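Local coordinates for protein VIN1 (Oscarella pearsei, PDB 6BFI) that binds actin filaments and may play a role in cell-cell adhesion, as a sponge homolog of vinculin, at residues F499-D510 and V534-A545. Sequence-based numbering, arbitrary orientation. Where two conformers were deposited one is given.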
ATOM      1  N   PHE A 499     -13.788  -4.038 -18.816  1.00 51.41           N
ATOM      2  CA  PHE A 499     -14.855  -3.090 -18.507  1.00 56.77           C
ATOM      3  C   PHE A 499     -15.461  -2.518 -19.782  1.00 55.86           C
ATOM      4  O   PHE A 499     -16.682  -2.357 -19.879  1.00 52.74           O
ATOM      5  CB  PHE A 499     -14.327  -1.964 -17.611  1.00 50.43           C
ATOM      6  CG  PHE A 499     -15.401  -1.033 -17.101  1.00 50.64           C
ATOM      7  CD1 PHE A 499     -15.825   0.048 -17.861  1.00 50.86           C
ATOM      8  CD2 PHE A 499     -15.980  -1.237 -15.857  1.00 50.89           C
ATOM      9  CE1 PHE A 499     -16.812   0.899 -17.398  1.00 56.99           C
ATOM     10  CE2 PHE A 499     -16.968  -0.385 -15.383  1.00 55.79           C
ATOM     11  CZ  PHE A 499     -17.382   0.685 -16.154  1.00 51.59           C
ATOM     12  N   MET A 500     -14.621  -2.217 -20.775  1.00 57.26           N
ATOM     13  CA  MET A 500     -15.128  -1.660 -22.024  1.00 60.73           C
ATOM     14  C   MET A 500     -15.916  -2.690 -22.821  1.00 61.96           C
ATOM     15  O   MET A 500     -16.894  -2.334 -23.489  1.00 64.60           O
ATOM     16  CB  MET A 500     -13.977  -1.103 -22.862  1.00 58.87           C
ATOM     17  CG  MET A 500     -13.226   0.041 -22.198  1.00 60.05           C
ATOM     18  SD  MET A 500     -14.329   1.338 -21.591  1.00 61.47           S
ATOM     19  CE  MET A 500     -13.157   2.453 -20.818  1.00 57.70           C
ATOM     20  N   LYS A 501     -15.517  -3.964 -22.766  1.00 58.82           N
ATOM     21  CA  LYS A 501     -16.281  -5.002 -23.452  1.00 58.74           C
ATOM     22  C   LYS A 501     -17.635  -5.215 -22.784  1.00 57.71           C
ATOM     23  O   LYS A 501     -18.679  -5.176 -23.447  1.00 63.87           O
ATOM     24  CB  LYS A 501     -15.489  -6.311 -23.484  1.00 59.10           C
ATOM     25  CG  LYS A 501     -14.355  -6.345 -24.503  1.00 62.32           C
ATOM     26  CD  LYS A 501     -13.613  -7.676 -24.454  1.00 57.61           C
ATOM     27  CE  LYS A 501     -12.574  -7.775 -25.562  1.00 67.68           C
ATOM     28  NZ  LYS A 501     -11.762  -9.019 -25.452  1.00 69.17           N
ATOM     29  N   VAL A 502     -17.634  -5.446 -21.468  1.00 58.83           N
ATOM     30  CA  VAL A 502     -18.883  -5.676 -20.747  1.00 62.30           C
ATOM     31  C   VAL A 502     -19.817  -4.482 -20.904  1.00 64.75           C
ATOM     32  O   VAL A 502     -21.014  -4.643 -21.185  1.00 58.52           O
ATOM     33  CB  VAL A 502     -18.588  -5.984 -19.267  1.00 59.11           C
ATOM     34  CG1 VAL A 502     -19.879  -6.125 -18.483  1.00 57.09           C
ATOM     35  CG2 VAL A 502     -17.754  -7.252 -19.148  1.00 61.23           C
ATOM     36  N   SER A 503     -19.283  -3.269 -20.746  1.00 61.31           N
ATOM     37  CA  SER A 503     -20.093  -2.067 -20.926  1.00 60.32           C
ATOM     38  C   SER A 503     -20.584  -1.925 -22.361  1.00 59.90           C
ATOM     39  O   SER A 503     -21.696  -1.435 -22.585  1.00 62.67           O
ATOM     40  CB  SER A 503     -19.294  -0.829 -20.519  1.00 58.30           C
ATOM     41  OG  SER A 503     -18.933  -0.879 -19.151  1.00 59.96           O
ATOM     42  N   GLU A 504     -19.782  -2.344 -23.341  1.00 58.37           N
ATOM     43  CA  GLU A 504     -20.223  -2.281 -24.729  1.00 61.99           C
ATOM     44  C   GLU A 504     -21.401  -3.216 -24.968  1.00 66.38           C
ATOM     45  O   GLU A 504     -22.378  -2.844 -25.629  1.00 68.64           O
ATOM     46  CB  GLU A 504     -19.061  -2.624 -25.664  1.00 68.39           C
ATOM     47  CG  GLU A 504     -19.332  -2.375 -27.144  1.00 77.99           C
ATOM     48  CD  GLU A 504     -18.186  -2.835 -28.032  1.00 86.04           C
ATOM     49  OE1 GLU A 504     -17.276  -3.521 -27.520  1.00 87.23           O
ATOM     50  OE2 GLU A 504     -18.194  -2.514 -29.241  1.00 91.56           O
ATOM     51  N   ALA A 505     -21.334  -4.432 -24.420  1.00 67.00           N
ATOM     52  CA  ALA A 505     -22.422  -5.389 -24.605  1.00 67.18           C
ATOM     53  C   ALA A 505     -23.686  -4.931 -23.886  1.00 66.05           C
ATOM     54  O   ALA A 505     -24.777  -4.916 -24.472  1.00 68.56           O
ATOM     55  CB  ALA A 505     -21.993  -6.771 -24.115  1.00 63.44           C
ATOM     56  N   ARG A 506     -23.559  -4.550 -22.611  1.00 62.83           N
ATOM     57  CA  ARG A 506     -24.721  -4.100 -21.850  1.00 66.01           C
ATOM     58  C   ARG A 506     -25.350  -2.864 -22.483  1.00 65.49           C
ATOM     59  O   ARG A 506     -26.579  -2.759 -22.567  1.00 65.89           O
ATOM     60  CB  ARG A 506     -24.323  -3.823 -20.399  1.00 67.65           C
ATOM     61  CG  ARG A 506     -24.018  -5.081 -19.599  1.00 75.64           C
ATOM     62  CD  ARG A 506     -23.234  -4.780 -18.328  1.00 79.42           C
ATOM     63  NE  ARG A 506     -24.019  -4.994 -17.116  1.00 82.05           N
ATOM     64  CZ  ARG A 506     -24.377  -4.028 -16.274  1.00 84.64           C
ATOM     65  NH1 ARG A 506     -24.014  -2.773 -16.506  1.00 81.80           N
ATOM     66  NH2 ARG A 506     -25.091  -4.320 -15.196  1.00 88.32           N
ATOM     67  N   ILE A 507     -24.522  -1.925 -22.945  1.00 62.66           N
ATOM     68  CA  ILE A 507     -25.047  -0.739 -23.614  1.00 63.48           C
ATOM     69  C   ILE A 507     -25.731  -1.121 -24.922  1.00 70.74           C
ATOM     70  O   ILE A 507     -26.747  -0.528 -25.297  1.00 72.49           O
ATOM     71  CB  ILE A 507     -23.925   0.294 -23.831  1.00 70.74           C
ATOM     72  CG1 ILE A 507     -23.584   0.989 -22.511  1.00 66.37           C
ATOM     73  CG2 ILE A 507     -24.328   1.328 -24.871  1.00 73.80           C
ATOM     74  CD1 ILE A 507     -22.397   1.920 -22.602  1.00 58.79           C
ATOM     75  N   GLN A 508     -25.199  -2.124 -25.629  1.00 74.73           N
ATOM     76  CA  GLN A 508     -25.855  -2.592 -26.848  1.00 73.40           C
ATOM     77  C   GLN A 508     -27.242  -3.147 -26.547  1.00 70.71           C
ATOM     78  O   GLN A 508     -28.218  -2.814 -27.230  1.00 72.95           O
ATOM     79  CB  GLN A 508     -24.999  -3.651 -27.543  1.00 77.77           C
ATOM     80  CG  GLN A 508     -23.874  -3.096 -28.397  1.00 79.93           C
ATOM     81  CD  GLN A 508     -23.102  -4.188 -29.109  1.00 83.42           C
ATOM     82  OE1 GLN A 508     -23.599  -5.301 -29.286  1.00 87.74           O
ATOM     83  NE2 GLN A 508     -21.876  -3.879 -29.517  1.00 81.90           N
ATOM     84  N   ALA A 509     -27.348  -3.995 -25.521  1.00 70.36           N
ATOM     85  CA  ALA A 509     -28.644  -4.576 -25.177  1.00 72.69           C
ATOM     86  C   ALA A 509     -29.631  -3.509 -24.714  1.00 75.98           C
ATOM     87  O   ALA A 509     -30.804  -3.525 -25.107  1.00 81.11           O
ATOM     88  CB  ALA A 509     -28.470  -5.647 -24.100  1.00 72.22           C
ATOM     89  N   ASP A 510     -29.175  -2.571 -23.879  1.00 72.49           N
ATOM     90  CA  ASP A 510     -30.081  -1.555 -23.350  1.00 78.25           C
ATOM     91  C   ASP A 510     -30.505  -0.566 -24.429  1.00 75.93           C
ATOM     92  O   ASP A 510     -31.651  -0.102 -24.436  1.00 75.54           O
ATOM     93  CB  ASP A 510     -29.431  -0.830 -22.173  1.00 78.17           C
ATOM     94  CG  ASP A 510     -29.333  -1.703 -20.935  1.00 84.13           C
ATOM     95  OD1 ASP A 510     -30.088  -2.694 -20.849  1.00 87.40           O
ATOM     96  OD2 ASP A 510     -28.508  -1.395 -20.048  1.00 85.61           O
ATOM     97  N   VAL A 534     -28.588   4.187 -20.044  1.00 67.99           N
ATOM     98  CA  VAL A 534     -27.575   4.179 -21.095  1.00 65.45           C
ATOM     99  C   VAL A 534     -26.622   5.357 -20.928  1.00 64.11           C
ATOM    100  O   VAL A 534     -25.402   5.216 -21.080  1.00 62.31           O
ATOM    101  CB  VAL A 534     -28.245   4.183 -22.481  1.00 67.37           C
ATOM    102  CG1 VAL A 534     -27.222   4.463 -23.569  1.00 66.45           C
ATOM    103  CG2 VAL A 534     -28.939   2.856 -22.728  1.00 72.27           C
ATOM    104  N   ALA A 535     -27.161   6.535 -20.602  1.00 65.23           N
ATOM    105  CA  ALA A 535     -26.311   7.703 -20.386  1.00 64.36           C
ATOM    106  C   ALA A 535     -25.342   7.480 -19.228  1.00 62.40           C
ATOM    107  O   ALA A 535     -24.170   7.874 -19.303  1.00 61.03           O
ATOM    108  CB  ALA A 535     -27.173   8.938 -20.132  1.00 66.33           C
ATOM    109  N   ARG A 536     -25.810   6.842 -18.151  1.00 62.50           N
ATOM    110  CA  ARG A 536     -24.934   6.590 -17.010  1.00 60.95           C
ATOM    111  C   ARG A 536     -23.853   5.572 -17.354  1.00 61.91           C
ATOM    112  O   ARG A 536     -22.696   5.728 -16.944  1.00 64.06           O
ATOM    113  CB  ARG A 536     -25.756   6.123 -15.806  1.00 62.26           C
ATOM    114  CG  ARG A 536     -26.684   7.190 -15.240  1.00 69.30           C
ATOM    115  CD  ARG A 536     -27.246   6.788 -13.883  1.00 74.79           C
ATOM    116  NE  ARG A 536     -28.121   5.621 -13.964  1.00 77.00           N
ATOM    117  CZ  ARG A 536     -29.442   5.684 -14.096  1.00 77.03           C
ATOM    118  NH1 ARG A 536     -30.049   6.861 -14.162  1.00 76.13           N
ATOM    119  NH2 ARG A 536     -30.159   4.570 -14.158  1.00 75.80           N
ATOM    120  N   GLN A 537     -24.204   4.525 -18.105  1.00 59.39           N
ATOM    121  CA  GLN A 537     -23.194   3.551 -18.513  1.00 57.97           C
ATOM    122  C   GLN A 537     -22.151   4.188 -19.424  1.00 57.11           C
ATOM    123  O   GLN A 537     -20.948   3.925 -19.289  1.00 60.51           O
ATOM    124  CB  GLN A 537     -23.863   2.361 -19.199  1.00 58.93           C
ATOM    125  CG  GLN A 537     -24.802   1.579 -18.296  1.00 59.95           C
ATOM    126  CD  GLN A 537     -25.495   0.441 -19.016  1.00 61.29           C
ATOM    127  OE1 GLN A 537     -24.849  -0.405 -19.637  1.00 61.04           O
ATOM    128  NE2 GLN A 537     -26.821   0.415 -18.939  1.00 77.51           N
ATOM    129  N   ALA A 538     -22.592   5.044 -20.350  1.00 59.25           N
ATOM    130  CA  ALA A 538     -21.654   5.732 -21.230  1.00 57.76           C
ATOM    131  C   ALA A 538     -20.729   6.652 -20.442  1.00 60.65           C
ATOM    132  O   ALA A 538     -19.517   6.689 -20.694  1.00 55.76           O
ATOM    133  CB  ALA A 538     -22.415   6.520 -22.294  1.00 59.52           C
ATOM    134  N   ASN A 539     -21.278   7.404 -19.481  1.00 57.38           N
ATOM    135  CA  ASN A 539     -20.427   8.277 -18.676  1.00 59.84           C
ATOM    136  C   ASN A 539     -19.467   7.477 -17.806  1.00 57.08           C
ATOM    137  O   ASN A 539     -18.353   7.938 -17.529  1.00 54.99           O
ATOM    138  CB  ASN A 539     -21.282   9.214 -17.825  1.00 66.47           C
ATOM    139  CG  ASN A 539     -21.327  10.621 -18.389  1.00 78.09           C
ATOM    140  OD1 ASN A 539     -20.402  11.410 -18.190  1.00 88.10           O
ATOM    141  ND2 ASN A 539     -22.400  10.942 -19.103  1.00 77.45           N
ATOM    142  N   ARG A 540     -19.872   6.283 -17.366  1.00 59.82           N
ATOM    143  CA  ARG A 540     -18.934   5.409 -16.673  0.89 58.02           C
ATOM    144  C   ARG A 540     -17.811   4.966 -17.603  1.00 56.28           C
ATOM    145  O   ARG A 540     -16.651   4.855 -17.182  1.00 57.02           O
ATOM    146  CB  ARG A 540     -19.673   4.205 -16.090  0.89 60.05           C
ATOM    147  CG  ARG A 540     -20.371   4.513 -14.772  0.89 55.63           C
ATOM    148  CD  ARG A 540     -19.343   4.773 -13.689  0.89 56.51           C
ATOM    149  NE  ARG A 540     -18.567   3.568 -13.405  0.89 56.14           N
ATOM    150  CZ  ARG A 540     -17.307   3.566 -12.984  0.89 52.59           C
ATOM    151  NH1 ARG A 540     -16.659   4.709 -12.808  0.89 54.66           N
ATOM    152  NH2 ARG A 540     -16.690   2.417 -12.750  0.89 51.48           N
ATOM    153  N   VAL A 541     -18.134   4.714 -18.875  1.00 54.77           N
ATOM    154  CA  VAL A 541     -17.088   4.425 -19.854  1.00 57.50           C
ATOM    155  C   VAL A 541     -16.141   5.613 -19.970  1.00 60.11           C
ATOM    156  O   VAL A 541     -14.917   5.448 -20.064  1.00 59.76           O
ATOM    157  CB  VAL A 541     -17.715   4.062 -21.213  1.00 55.16           C
ATOM    158  CG1 VAL A 541     -16.660   4.060 -22.307  1.00 53.50           C
ATOM    159  CG2 VAL A 541     -18.412   2.715 -21.131  1.00 53.91           C
ATOM    160  N   ILE A 542     -16.694   6.829 -19.939  1.00 61.83           N
ATOM    161  CA  ILE A 542     -15.868   8.034 -19.987  1.00 64.31           C
ATOM    162  C   ILE A 542     -14.915   8.075 -18.799  1.00 66.33           C
ATOM    163  O   ILE A 542     -13.716   8.338 -18.952  1.00 67.08           O
ATOM    164  CB  ILE A 542     -16.755   9.293 -20.032  1.00 64.46           C
ATOM    165  CG1 ILE A 542     -17.676   9.264 -21.251  1.00 67.50           C
ATOM    166  CG2 ILE A 542     -15.893  10.548 -20.037  1.00 63.64           C
ATOM    167  CD1 ILE A 542     -16.950   9.385 -22.558  1.00 71.37           C
ATOM    168  N   GLN A 543     -15.435   7.819 -17.595  1.00 63.26           N
ATOM    169  CA  GLN A 543     -14.607   7.910 -16.396  1.00 64.95           C
ATOM    170  C   GLN A 543     -13.500   6.862 -16.403  1.00 63.99           C
ATOM    171  O   GLN A 543     -12.334   7.173 -16.127  1.00 65.35           O
ATOM    172  CB  GLN A 543     -15.472   7.764 -15.145  1.00 64.29           C
ATOM    173  CG  GLN A 543     -16.507   8.855 -14.970  1.00 69.38           C
ATOM    174  CD  GLN A 543     -17.357   8.644 -13.736  1.00 72.89           C
ATOM    175  OE1 GLN A 543     -16.960   7.934 -12.809  1.00 70.72           O
ATOM    176  NE2 GLN A 543     -18.538   9.253 -13.718  1.00 75.64           N
ATOM    177  N   VAL A 544     -13.847   5.610 -16.708  1.00 59.46           N
ATOM    178  CA  VAL A 544     -12.831   4.562 -16.752  1.00 58.08           C
ATOM    179  C   VAL A 544     -11.782   4.886 -17.809  1.00 54.94           C
ATOM    180  O   VAL A 544     -10.581   4.671 -17.600  1.00 54.98           O
ATOM    181  CB  VAL A 544     -13.485   3.190 -16.989  1.00 60.27           C
ATOM    182  CG1 VAL A 544     -12.422   2.120 -17.184  1.00 58.40           C
ATOM    183  CG2 VAL A 544     -14.383   2.837 -15.816  1.00 49.88           C
ATOM    184  N   ALA A 545     -12.211   5.438 -18.948  1.00 55.74           N
ATOM    185  CA  ALA A 545     -11.247   5.886 -19.947  1.00 59.87           C
ATOM    186  C   ALA A 545     -10.351   6.992 -19.404  1.00 61.22           C
ATOM    187  O   ALA A 545      -9.167   7.060 -19.751  1.00 63.74           O
ATOM    188  CB  ALA A 545     -11.972   6.356 -21.209  1.00 51.65           C
TER
HETATM  189  O   HOH W   1     -20.748   1.055 -18.386  1.00 54.50           O
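V544 lays its CG2 methyl over one face of the F499 ring, a CH-pi contact 3.7 Å from the ring centroid. F499 CG lies anti to the backbone N (chi1 -173°), which puts the ring between V544 CG2 and S503 OG. S503 OG sits over the opposite ring face, held there by its bond to F499 O. A water donates to both S503 OG and Q537 O, bridging the helices. The M500 chain bends at chi2, bringing SD to 3.7 Å from V541 CG1 and CE beside V544 and A545. V541 CG2 packs on S503 CB.

At the far end, the extended Q537 side chain runs the opposite way alongside I507. Q537 OE1 lies 3.4 Å from I507 CG1 and also near R506 CB. Q537 NE2 donates to D510 OD2 (2.7 Å) in a nearly straight bond, 168° at the hydrogen. The carboxylate uses its anti lone pair and stands almost perpendicular to the amide. S533 OG is a second partner of Q537 NE2. An alanine in place of Q537 would probably leave D510 OD2 without this donor and lose the amide packing against I507.

The two helices run antiparallel, at 161°, in the all-helical vinculin-family architecture. Helix 589-615 also packs on M500 and I507, and helix 555-569 on V541 and A545. Apolar groups fill most of this buried interface. The directional Q537-D510 bond and the water pair off polar groups, and so probably restrict how the helices can shift against each other.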